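Local coordinates for protein glutathione S-transferase (Acinetobacter baumannii, PDB 4MP4) that probably catalyses the conjugation of glutathione to electrophilic substrates, as glutathione transferases do, at residues A[16-22]-A[204-208]; A[89-93]-A[160-166]; A[170-175]-A[191-196]. One frame throughout, in Å; residues are numbered along the deposited sequence.

How the interactions relate
From the N terminus, the loop and first turn of helix 19-30 in the thioredoxin-like domain meet helix 199-215 only near the far end of the chain, so interaction 1 closes a loop that takes in nearly the whole of it. Interactions 2 and 3 both lie within that loop and follow one another without crossing: 89-93, the linker between the domains, meets 160-166 at the start of helix 165-178, and that helix then packs through 170-175 on 191-196 of helix 186-196. Helix 165-178 thus joins interactions 2 and 3, where Trp-163 also touches Gln-195. Interaction 3 reaches interaction 1 through Trp-196 on Leu-205 and Leu-172 on Phe-22, linking the helical core to the domain interface.

Interaction 1 of 3, residues A[16-22]-A[204-208]; sequences FLSPYAF and WLALR
Phe-16 and Phe-22, at the two ends of segment 16-22, lie 6.1 Å and 7.0 Å in CA-to-CA distance from Arg-208 CA and Trp-204 CA respectively, so one turn of helix 199-215 faces the loop and first turn of helix 19-30. Trp-204 fills the interval. The indole is extended away from the backbone N (chi1 -176°), and this carries it between the two phenylalanines. Phe-16 meets one indole face, with CD2 at 3.5 Å from Trp-204 CH2; the two rings are tilted obliquely. On the opposite face Phe-22 stands edge-to-face over the five-membered ring, the planes 66° apart, while its backbone CA sits over the six-membered ring, 3.8 Å from the centroid, as a CH-pi donor. A large, flat, two-faced side chain suits this place because both faces are used.

The polar edge of the indole is also satisfied. A water accepts from Trp-204 NE1 at 2.8 Å and donates to Phe-16 O and Ser-18 O, tying the indole to the loop backbone. Arg-208 lays its aliphatic part along Phe-16, with CG 3.6 Å from Phe-16 CB, and its chain bends at chi3 to bring the guanidinium edge beside the Phe-16 carbonyl. Leu-207 CD2 closes on the edge of the Phe-16 ring. Ser-18 holds the start of the helix as its N-cap: OG accepts from Ala-21 N at 3.1 Å in a nearly straight bond, and weakly from Tyr-20 N. Asp-13 takes the amides of Leu-17 and Ser-18, fixing the loop from strand 8-13.

This aromatic cluster is part of the interface that holds the thioredoxin-like N-terminal domain against the all-helical C-terminal domain in the glutathione transferase fold.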
loop_
_atom_site.group_PDB
_atom_site.type_symbol
_atom_site.label_atom_id
_atom_site.label_comp_id
_atom_site.label_asym_id
_atom_site.label_seq_id
_atom_site.Cartn_x
_atom_site.Cartn_y
_atom_site.Cartn_z
ATOM N N PHE A 16 -7.372 -20.057 3.398
ATOM C CA PHE A 16 -6.030 -19.629 3.806
ATOM C C PHE A 16 -5.092 -19.316 2.640
ATOM O O PHE A 16 -3.891 -19.526 2.745
ATOM C CB PHE A 16 -5.381 -20.689 4.691
ATOM C CG PHE A 16 -5.957 -20.762 6.063
ATOM C CD1 PHE A 16 -7.256 -21.241 6.266
ATOM C CD2 PHE A 16 -5.208 -20.359 7.161
ATOM C CE1 PHE A 16 -7.806 -21.305 7.539
ATOM C CE2 PHE A 16 -5.746 -20.432 8.446
ATOM C CZ PHE A 16 -7.049 -20.903 8.633
ATOM N N LEU A 17 -5.644 -18.816 1.540
ATOM C CA LEU A 17 -4.866 -18.501 0.348
ATOM C C LEU A 17 -4.327 -17.078 0.363
ATOM O O LEU A 17 -3.478 -16.731 -0.449
ATOM C CB LEU A 17 -5.719 -18.674 -0.911
ATOM C CG LEU A 17 -6.290 -20.058 -1.222
ATOM C CD1 LEU A 17 -6.977 -20.026 -2.558
ATOM C CD2 LEU A 17 -5.193 -21.129 -1.205
ATOM N N SER A 18 -4.827 -16.251 1.273
ATOM C CA SER A 18 -4.465 -14.842 1.299
ATOM C C SER A 18 -3.015 -14.606 1.710
ATOM O O SER A 18 -2.588 -15.049 2.767
ATOM C CB SER A 18 -5.386 -14.071 2.246
ATOM O OG SER A 18 -4.899 -12.758 2.446
ATOM N N PRO A 19 -2.256 -13.885 0.875
ATOM C CA PRO A 19 -0.867 -13.564 1.223
ATOM C C PRO A 19 -0.777 -12.479 2.323
ATOM O O PRO A 19 0.204 -12.439 3.069
ATOM C CB PRO A 19 -0.296 -13.051 -0.105
ATOM C CG PRO A 19 -1.507 -12.419 -0.784
ATOM C CD PRO A 19 -2.657 -13.324 -0.431
ATOM N N TYR A 20 -1.786 -11.619 2.429
ATOM C CA TYR A 20 -1.761 -10.564 3.447
ATOM C C TYR A 20 -2.207 -11.068 4.819
ATOM O O TYR A 20 -1.679 -10.622 5.830
ATOM C CB TYR A 20 -2.551 -9.333 2.977
ATOM C CG TYR A 20 -2.228 -9.063 1.534
ATOM C CD1 TYR A 20 -0.946 -8.669 1.154
ATOM C CD2 TYR A 20 -3.173 -9.278 0.544
ATOM C CE1 TYR A 20 -0.629 -8.477 -0.174
ATOM C CE2 TYR A 20 -2.865 -9.088 -0.788
ATOM C CZ TYR A 20 -1.596 -8.687 -1.141
ATOM O OH TYR A 20 -1.294 -8.515 -2.464
ATOM N N ALA A 21 -3.150 -12.012 4.848
ATOM C CA ALA A 21 -3.515 -12.685 6.096
ATOM C C ALA A 21 -2.303 -13.452 6.588
ATOM O O ALA A 21 -1.973 -13.416 7.776
ATOM C CB ALA A 21 -4.690 -13.644 5.900
ATOM N N PHE A 22 -1.655 -14.161 5.664
ATOM C CA PHE A 22 -0.407 -14.844 5.969
ATOM C C PHE A 22 0.584 -13.899 6.670
ATOM O O PHE A 22 1.140 -14.217 7.720
ATOM C CB PHE A 22 0.185 -15.428 4.686
ATOM C CG PHE A 22 1.658 -15.726 4.759
ATOM C CD1 PHE A 22 2.120 -16.856 5.415
ATOM C CD2 PHE A 22 2.580 -14.888 4.149
ATOM C CE1 PHE A 22 3.480 -17.148 5.461
ATOM C CE2 PHE A 22 3.941 -15.168 4.203
ATOM C CZ PHE A 22 4.392 -16.305 4.854
ATOM N N TRP A 204 2.055 -21.256 9.983
ATOM C CA TRP A 204 1.021 -20.987 8.982
ATOM C C TRP A 204 0.715 -22.230 8.134
ATOM O O TRP A 204 -0.448 -22.632 8.010
ATOM C CB TRP A 204 1.437 -19.822 8.060
ATOM C CG TRP A 204 0.385 -19.401 7.037
ATOM C CD1 TRP A 204 0.433 -19.587 5.683
ATOM C CD2 TRP A 204 -0.850 -18.714 7.294
ATOM N NE1 TRP A 204 -0.682 -19.051 5.082
ATOM C CE2 TRP A 204 -1.493 -18.512 6.048
ATOM C CE3 TRP A 204 -1.478 -18.247 8.459
ATOM C CZ2 TRP A 204 -2.728 -17.870 5.925
ATOM C CZ3 TRP A 204 -2.713 -17.611 8.343
ATOM C CH2 TRP A 204 -3.325 -17.426 7.079
ATOM N N LEU A 205 1.759 -22.830 7.563
ATOM C CA LEU A 205 1.602 -23.961 6.647
ATOM C C LEU A 205 0.914 -25.158 7.293
ATOM O O LEU A 205 0.139 -25.860 6.647
ATOM C CB LEU A 205 2.952 -24.373 6.057
ATOM C CG LEU A 205 3.730 -23.206 5.438
ATOM C CD1 LEU A 205 5.012 -23.698 4.801
ATOM C CD2 LEU A 205 2.878 -22.459 4.421
ATOM N N ALA A 206 1.181 -25.379 8.571
ATOM C CA ALA A 206 0.542 -26.481 9.289
ATOM C C ALA A 206 -0.912 -26.119 9.592
ATOM O O ALA A 206 -1.811 -26.967 9.489
ATOM C CB ALA A 206 1.296 -26.782 10.576
ATOM N N LEU A 207 -1.126 -24.851 9.954
ATOM C CA LEU A 207 -2.443 -24.365 10.362
ATOM C C LEU A 207 -3.414 -24.517 9.215
ATOM O O LEU A 207 -4.546 -24.921 9.415
ATOM C CB LEU A 207 -2.389 -22.901 10.834
ATOM C CG LEU A 207 -3.733 -22.212 11.114
ATOM C CD1 LEU A 207 -4.449 -22.842 12.271
ATOM C CD2 LEU A 207 -3.565 -20.716 11.369
ATOM N N ARG A 208 -2.953 -24.234 8.007
ATOM C CA ARG A 208 -3.804 -24.373 6.830
ATOM C C ARG A 208 -4.473 -25.747 6.753
ATOM O O ARG A 208 -5.677 -25.827 6.573
ATOM C CB ARG A 208 -3.024 -24.102 5.557
ATOM C CG ARG A 208 -2.522 -22.685 5.396
ATOM C CD ARG A 208 -2.327 -22.374 3.919
ATOM N NE ARG A 208 -2.337 -23.606 3.130
ATOM C CZ ARG A 208 -3.205 -23.883 2.164
ATOM N NH1 ARG A 208 -4.133 -23.006 1.828
ATOM N NH2 ARG A 208 -3.131 -25.039 1.522
HETATM O O HOH W 1 -1.744 -17.949 2.731
#

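Interaction 2 of 3, residues A[89-93]-A[160-166]; sequences AIYPK and FGSWSIV
Ile-90 and Ile-165 are joined by the one direct hydrogen bond between these segments: Ile-165 N donates to Ile-90 O at 3.0 Å, with a nearly straight N-H...O angle of 173°. Their side chains run side by side in the same direction, and the methylene of Ser-164 lies close to the same carbonyl.

Tyr-91 can be followed outward. Its CB points away from segment 160-166, but with CG anti to the carbonyl carbon (chi1 -70°) the ring swings back along it. CE1 then touches Ile-165 CG2 at 3.7 Å and, more loosely, Val-166 CG2. CZ is 3.8 Å from Ile-165 CG2, which approaches the ring off-centre as a CH-pi partner. At the tip, OH passes the same methyl and bonds to Gln-105 NE2 on helix 95-110. A tyrosine suits such a place, having a greasy ring for the branched residues and a polar end for the amide.

Next along the chain, the rigid ring of Pro-92 sets CG 3.5 Å from Phe-160 CB, while Trp-163 CZ3 packs more loosely on Ile-90 CB.

Ser-164 N bonds to Asp-167 OD2, one half of the Ser-X-X-Asp capping box known at this helix in glutathione transferases. The linker from helix 74-84 to helix 95-110 is thereby laid against the start of helix 165-178, with helix 19-30 touching Trp-163 and Ile-165.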
loop_
_atom_site.group_PDB
_atom_site.type_symbol
_atom_site.label_atom_id
_atom_site.label_comp_id
_atom_site.label_asym_id
_atom_site.label_seq_id
_atom_site.Cartn_x
_atom_site.Cartn_y
_atom_site.Cartn_z
ATOM N N ALA A 89 10.328 -5.116 17.335
ATOM C CA ALA A 89 10.169 -4.596 15.995
ATOM C C ALA A 89 10.290 -5.720 14.969
ATOM O O ALA A 89 11.101 -6.635 15.123
ATOM C CB ALA A 89 11.194 -3.498 15.732
ATOM N N ILE A 90 9.464 -5.652 13.931
ATOM C CA ILE A 90 9.557 -6.595 12.821
ATOM C C ILE A 90 9.907 -5.838 11.542
ATOM O O ILE A 90 9.709 -6.337 10.447
ATOM C CB ILE A 90 8.269 -7.423 12.647
ATOM C CG1 ILE A 90 7.077 -6.522 12.360
ATOM C CG2 ILE A 90 7.990 -8.265 13.899
ATOM C CD1 ILE A 90 5.772 -7.273 12.291
ATOM N N TYR A 91 10.417 -4.619 11.726
ATOM C CA TYR A 91 11.065 -3.817 10.693
ATOM C C TYR A 91 12.457 -3.457 11.213
ATOM O O TYR A 91 12.678 -3.452 12.416
ATOM C CB TYR A 91 10.270 -2.533 10.416
ATOM C CG TYR A 91 8.962 -2.784 9.725
ATOM C CD1 TYR A 91 8.915 -3.066 8.362
ATOM C CD2 TYR A 91 7.773 -2.773 10.431
ATOM C CE1 TYR A 91 7.719 -3.314 7.723
ATOM C CE2 TYR A 91 6.565 -3.020 9.793
ATOM C CZ TYR A 91 6.550 -3.286 8.437
ATOM O OH TYR A 91 5.364 -3.534 7.805
ATOM N N PRO A 92 13.398 -3.146 10.308
ATOM C CA PRO A 92 14.766 -2.841 10.742
ATOM C C PRO A 92 14.775 -1.632 11.684
ATOM O O PRO A 92 13.831 -0.830 11.648
ATOM C CB PRO A 92 15.478 -2.496 9.428
ATOM C CG PRO A 92 14.629 -3.125 8.354
ATOM C CD PRO A 92 13.235 -3.013 8.846
ATOM N N LYS A 93 15.802 -1.501 12.526
ATOM C CA LYS A 93 15.819 -0.386 13.473
ATOM C C LYS A 93 16.380 0.914 12.876
ATOM O O LYS A 93 15.916 1.988 13.215
ATOM C CB LYS A 93 16.473 -0.748 14.820
ATOM C CG LYS A 93 17.960 -1.001 14.763
ATOM C CD LYS A 93 18.517 -1.381 16.129
ATOM C CE LYS A 93 19.875 -2.072 15.993
ATOM N NZ LYS A 93 19.803 -3.305 15.143
ATOM N N PHE A 160 17.722 -7.027 5.331
ATOM C CA PHE A 160 18.156 -5.842 6.056
ATOM C C PHE A 160 19.016 -6.173 7.277
ATOM O O PHE A 160 18.970 -5.474 8.293
ATOM C CB PHE A 160 16.932 -5.008 6.462
ATOM C CG PHE A 160 16.084 -4.596 5.297
ATOM C CD1 PHE A 160 16.574 -3.705 4.349
ATOM C CD2 PHE A 160 14.813 -5.122 5.123
ATOM C CE1 PHE A 160 15.806 -3.336 3.250
ATOM C CE2 PHE A 160 14.043 -4.753 4.039
ATOM C CZ PHE A 160 14.540 -3.857 3.097
ATOM N N GLY A 161 19.809 -7.232 7.165
ATOM C CA GLY A 161 20.671 -7.668 8.254
ATOM C C GLY A 161 20.040 -8.837 8.975
ATOM O O GLY A 161 20.326 -10.005 8.691
ATOM N N SER A 162 19.150 -8.519 9.902
ATOM C CA SER A 162 18.369 -9.544 10.571
ATOM C C SER A 162 16.981 -9.641 9.959
ATOM O O SER A 162 16.563 -8.796 9.177
ATOM C CB SER A 162 18.281 -9.259 12.074
ATOM O OG SER A 162 17.781 -7.964 12.328
ATOM N N TRP A 163 16.271 -10.690 10.323
ATOM C CA TRP A 163 14.952 -10.938 9.792
ATOM C C TRP A 163 13.988 -9.753 9.965
ATOM O O TRP A 163 13.973 -9.097 10.999
ATOM C CB TRP A 163 14.377 -12.184 10.457
ATOM C CG TRP A 163 13.069 -12.555 9.868
ATOM C CD1 TRP A 163 12.858 -13.365 8.783
ATOM C CD2 TRP A 163 11.780 -12.116 10.298
ATOM N NE1 TRP A 163 11.518 -13.462 8.526
ATOM C CE2 TRP A 163 10.827 -12.700 9.434
ATOM C CE3 TRP A 163 11.334 -11.276 11.324
ATOM C CZ2 TRP A 163 9.459 -12.485 9.564
ATOM C CZ3 TRP A 163 9.967 -11.060 11.459
ATOM C CH2 TRP A 163 9.047 -11.665 10.581
ATOM N N SER A 164 13.193 -9.477 8.937
ATOM C CA SER A 164 12.047 -8.581 9.067
ATOM C C SER A 164 10.858 -9.165 8.324
ATOM O O SER A 164 11.017 -10.063 7.490
ATOM C CB SER A 164 12.360 -7.191 8.522
ATOM O OG SER A 164 12.865 -7.270 7.213
ATOM N N ILE A 165 9.667 -8.652 8.612
ATOM C CA ILE A 165 8.444 -9.191 8.006
ATOM C C ILE A 165 8.533 -9.167 6.459
ATOM O O ILE A 165 7.841 -9.928 5.770
ATOM C CB ILE A 165 7.191 -8.425 8.522
ATOM C CG1 ILE A 165 5.887 -9.156 8.185
ATOM C CG2 ILE A 165 7.174 -7.013 8.003
ATOM C CD1 ILE A 165 5.771 -10.524 8.819
ATOM N N VAL A 166 9.416 -8.325 5.922
ATOM C CA VAL A 166 9.527 -8.175 4.481
ATOM C C VAL A 166 10.238 -9.394 3.882
ATOM O O VAL A 166 10.053 -9.717 2.695
ATOM C CB VAL A 166 10.217 -6.836 4.071
ATOM C CG1 VAL A 166 10.179 -6.658 2.565
ATOM C CG2 VAL A 166 9.529 -5.659 4.715
#

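Interaction 3 of 3, residues A[170-175]-A[191-196]; sequences LALMLQ and YALQQW
Ala-171 and Ala-192 mark the point of nearest backbone approach, their CA atoms 4.6 Å apart, where segments 170-175 and 191-196 cross at -121° with axes 8.8 Å apart. Two alanines, with no side chain beyond CB, suit a spot where the backbones come this close.

Apolar packing spreads from there. Ala-171 CB presses on Gln-195 CB at 3.5 Å, using only the aliphatic base of that glutamine, and Ala-192 CB meets Leu-174 CB. Tyr-191 crosses two leucines at about a right angle: its CE2 lies 3.5 Å from Leu-170 CD2, and Leu-174 CD1 comes to the ring edge beside CD2. On the other flank, Leu-172 sets its CA 3.7 Å from Trp-196 CZ3.

Contacts with a pi face belong to Gln-175 and Trp-196. Gln-175 CG stands over the six-membered ring, 4.0 Å from its centroid and 9° off the normal, a CH-pi contact. A bend at chi2 (-73°) then carries the amide across the same face, with NE2 3.6 Å from Trp-196 CG. The amide plane is nearly perpendicular to the indole, so the group stands upright on the ring.

Polar groups find partners beyond the two segments: Gln-175 OE1 accepts from Gln-179 NE2, and Tyr-191 OH bonds to Asp-167 OD1 at the start of helix 165-178.

The chemistry therefore implies a junction fixed by shape: close alanine packing sets the spacing, the rings of Tyr-191 and Trp-196 pack on the two flanks, and the buried polar ends are bonded near the start of helix 165-178 and just beyond its end, within the C-terminal helical domain.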
loop_
_atom_site.group_PDB
_atom_site.type_symbol
_atom_site.label_atom_id
_atom_site.label_comp_id
_atom_site.label_asym_id
_atom_site.label_seq_id
_atom_site.Cartn_x
_atom_site.Cartn_y
_atom_site.Cartn_z
ATOM N N LEU A 170 8.644 -11.193 0.636
ATOM C CA LEU A 170 9.415 -11.397 -0.582
ATOM C C LEU A 170 9.465 -12.878 -0.929
ATOM O O LEU A 170 9.253 -13.256 -2.079
ATOM C CB LEU A 170 10.839 -10.842 -0.430
ATOM C CG LEU A 170 11.771 -11.003 -1.642
ATOM C CD1 LEU A 170 11.271 -10.208 -2.855
ATOM C CD2 LEU A 170 13.183 -10.575 -1.293
ATOM N N ALA A 171 9.743 -13.712 0.066
ATOM C CA ALA A 171 9.754 -15.157 -0.143
ATOM C C ALA A 171 8.441 -15.653 -0.741
ATOM O O ALA A 171 8.455 -16.441 -1.679
ATOM C CB ALA A 171 10.069 -15.910 1.145
ATOM N N LEU A 172 7.312 -15.201 -0.197
ATOM C CA LEU A 172 6.024 -15.654 -0.714
ATOM C C LEU A 172 5.904 -15.258 -2.185
ATOM O O LEU A 172 5.470 -16.052 -3.017
ATOM C CB LEU A 172 4.843 -15.137 0.119
ATOM C CG LEU A 172 3.478 -15.574 -0.433
ATOM C CD1 LEU A 172 2.472 -15.798 0.703
ATOM C CD2 LEU A 172 2.911 -14.589 -1.533
ATOM N N MET A 173 6.306 -14.033 -2.494
ATOM C CA MET A 173 6.292 -13.536 -3.869
ATOM C C MET A 173 7.128 -14.423 -4.761
ATOM O O MET A 173 6.678 -14.814 -5.837
ATOM C CB MET A 173 6.803 -12.096 -3.941
ATOM C CG MET A 173 6.543 -11.429 -5.273
ATOM S SD MET A 173 4.791 -11.290 -5.756
ATOM C CE MET A 173 4.264 -9.809 -4.912
ATOM N N LEU A 174 8.337 -14.750 -4.315
ATOM C CA LEU A 174 9.212 -15.620 -5.100
ATOM C C LEU A 174 8.635 -17.038 -5.244
ATOM O O LEU A 174 8.798 -17.683 -6.280
ATOM C CB LEU A 174 10.618 -15.662 -4.497
ATOM C CG LEU A 174 11.494 -14.417 -4.650
ATOM C CD1 LEU A 174 12.688 -14.486 -3.706
ATOM C CD2 LEU A 174 11.973 -14.314 -6.072
ATOM N N GLN A 175 7.938 -17.494 -4.203
ATOM C CA GLN A 175 7.359 -18.822 -4.169
ATOM C C GLN A 175 6.272 -18.993 -5.221
ATOM O O GLN A 175 6.040 -20.104 -5.698
ATOM C CB GLN A 175 6.823 -19.148 -2.770
ATOM C CG GLN A 175 7.898 -19.669 -1.782
ATOM C CD GLN A 175 8.355 -21.099 -2.088
ATOM O OE1 GLN A 175 8.703 -21.428 -3.220
ATOM N NE2 GLN A 175 8.343 -21.950 -1.075
ATOM N N TYR A 191 17.400 -18.439 -0.848
ATOM C CA TYR A 191 16.825 -17.403 0.006
ATOM C C TYR A 191 15.381 -17.714 0.365
ATOM O O TYR A 191 15.000 -17.704 1.532
ATOM C CB TYR A 191 16.863 -16.032 -0.678
ATOM C CG TYR A 191 16.088 -14.973 0.091
ATOM C CD1 TYR A 191 16.592 -14.439 1.274
ATOM C CD2 TYR A 191 14.858 -14.513 -0.365
ATOM C CE1 TYR A 191 15.894 -13.485 1.983
ATOM C CE2 TYR A 191 14.153 -13.549 0.328
ATOM C CZ TYR A 191 14.669 -13.039 1.512
ATOM O OH TYR A 191 13.969 -12.088 2.230
ATOM N N ALA A 192 14.578 -17.982 -0.655
ATOM C CA ALA A 192 13.159 -18.230 -0.444
ATOM C C ALA A 192 12.920 -19.483 0.402
ATOM O O ALA A 192 12.118 -19.453 1.318
ATOM C CB ALA A 192 12.451 -18.338 -1.774
ATOM N N LEU A 193 13.633 -20.574 0.108
ATOM C CA LEU A 193 13.436 -21.828 0.834
ATOM C C LEU A 193 13.755 -21.657 2.304
ATOM O O LEU A 193 13.028 -22.121 3.174
ATOM C CB LEU A 193 14.290 -22.964 0.250
ATOM C CG LEU A 193 14.523 -24.144 1.222
ATOM C CD1 LEU A 193 13.244 -24.966 1.501
ATOM C CD2 LEU A 193 15.676 -25.060 0.776
ATOM N N GLN A 194 14.858 -20.984 2.573
ATOM C CA GLN A 194 15.246 -20.720 3.936
ATOM C C GLN A 194 14.198 -19.858 4.630
ATOM O O GLN A 194 13.827 -20.118 5.775
ATOM C CB GLN A 194 16.620 -20.058 3.983
ATOM C CG GLN A 194 16.921 -19.465 5.334
ATOM C CD GLN A 194 18.338 -18.948 5.460
ATOM O OE1 GLN A 194 18.701 -18.378 6.487
ATOM N NE2 GLN A 194 19.149 -19.151 4.422
ATOM N N GLN A 195 13.706 -18.838 3.941
ATOM C CA GLN A 195 12.668 -18.008 4.533
ATOM C C GLN A 195 11.420 -18.821 4.873
ATOM O O GLN A 195 10.761 -18.569 5.877
ATOM C CB GLN A 195 12.334 -16.810 3.638
ATOM C CG GLN A 195 13.501 -15.811 3.518
ATOM C CD GLN A 195 14.082 -15.413 4.881
ATOM O OE1 GLN A 195 13.351 -15.288 5.859
ATOM N NE2 GLN A 195 15.396 -15.212 4.940
ATOM N N TRP A 196 11.121 -19.810 4.034
ATOM C CA TRP A 196 9.937 -20.653 4.196
ATOM C C TRP A 196 10.049 -21.565 5.423
ATOM O O TRP A 196 9.039 -22.036 5.943
ATOM C CB TRP A 196 9.711 -21.486 2.919
ATOM C CG TRP A 196 8.282 -21.595 2.512
ATOM C CD1 TRP A 196 7.549 -22.743 2.376
ATOM C CD2 TRP A 196 7.395 -20.511 2.189
ATOM N NE1 TRP A 196 6.261 -22.439 1.989
ATOM C CE2 TRP A 196 6.140 -21.069 1.863
ATOM C CE3 TRP A 196 7.537 -19.114 2.146
ATOM C CZ2 TRP A 196 5.039 -20.295 1.495
ATOM C CZ3 TRP A 196 6.433 -18.336 1.774
ATOM C CH2 TRP A 196 5.204 -18.929 1.468
#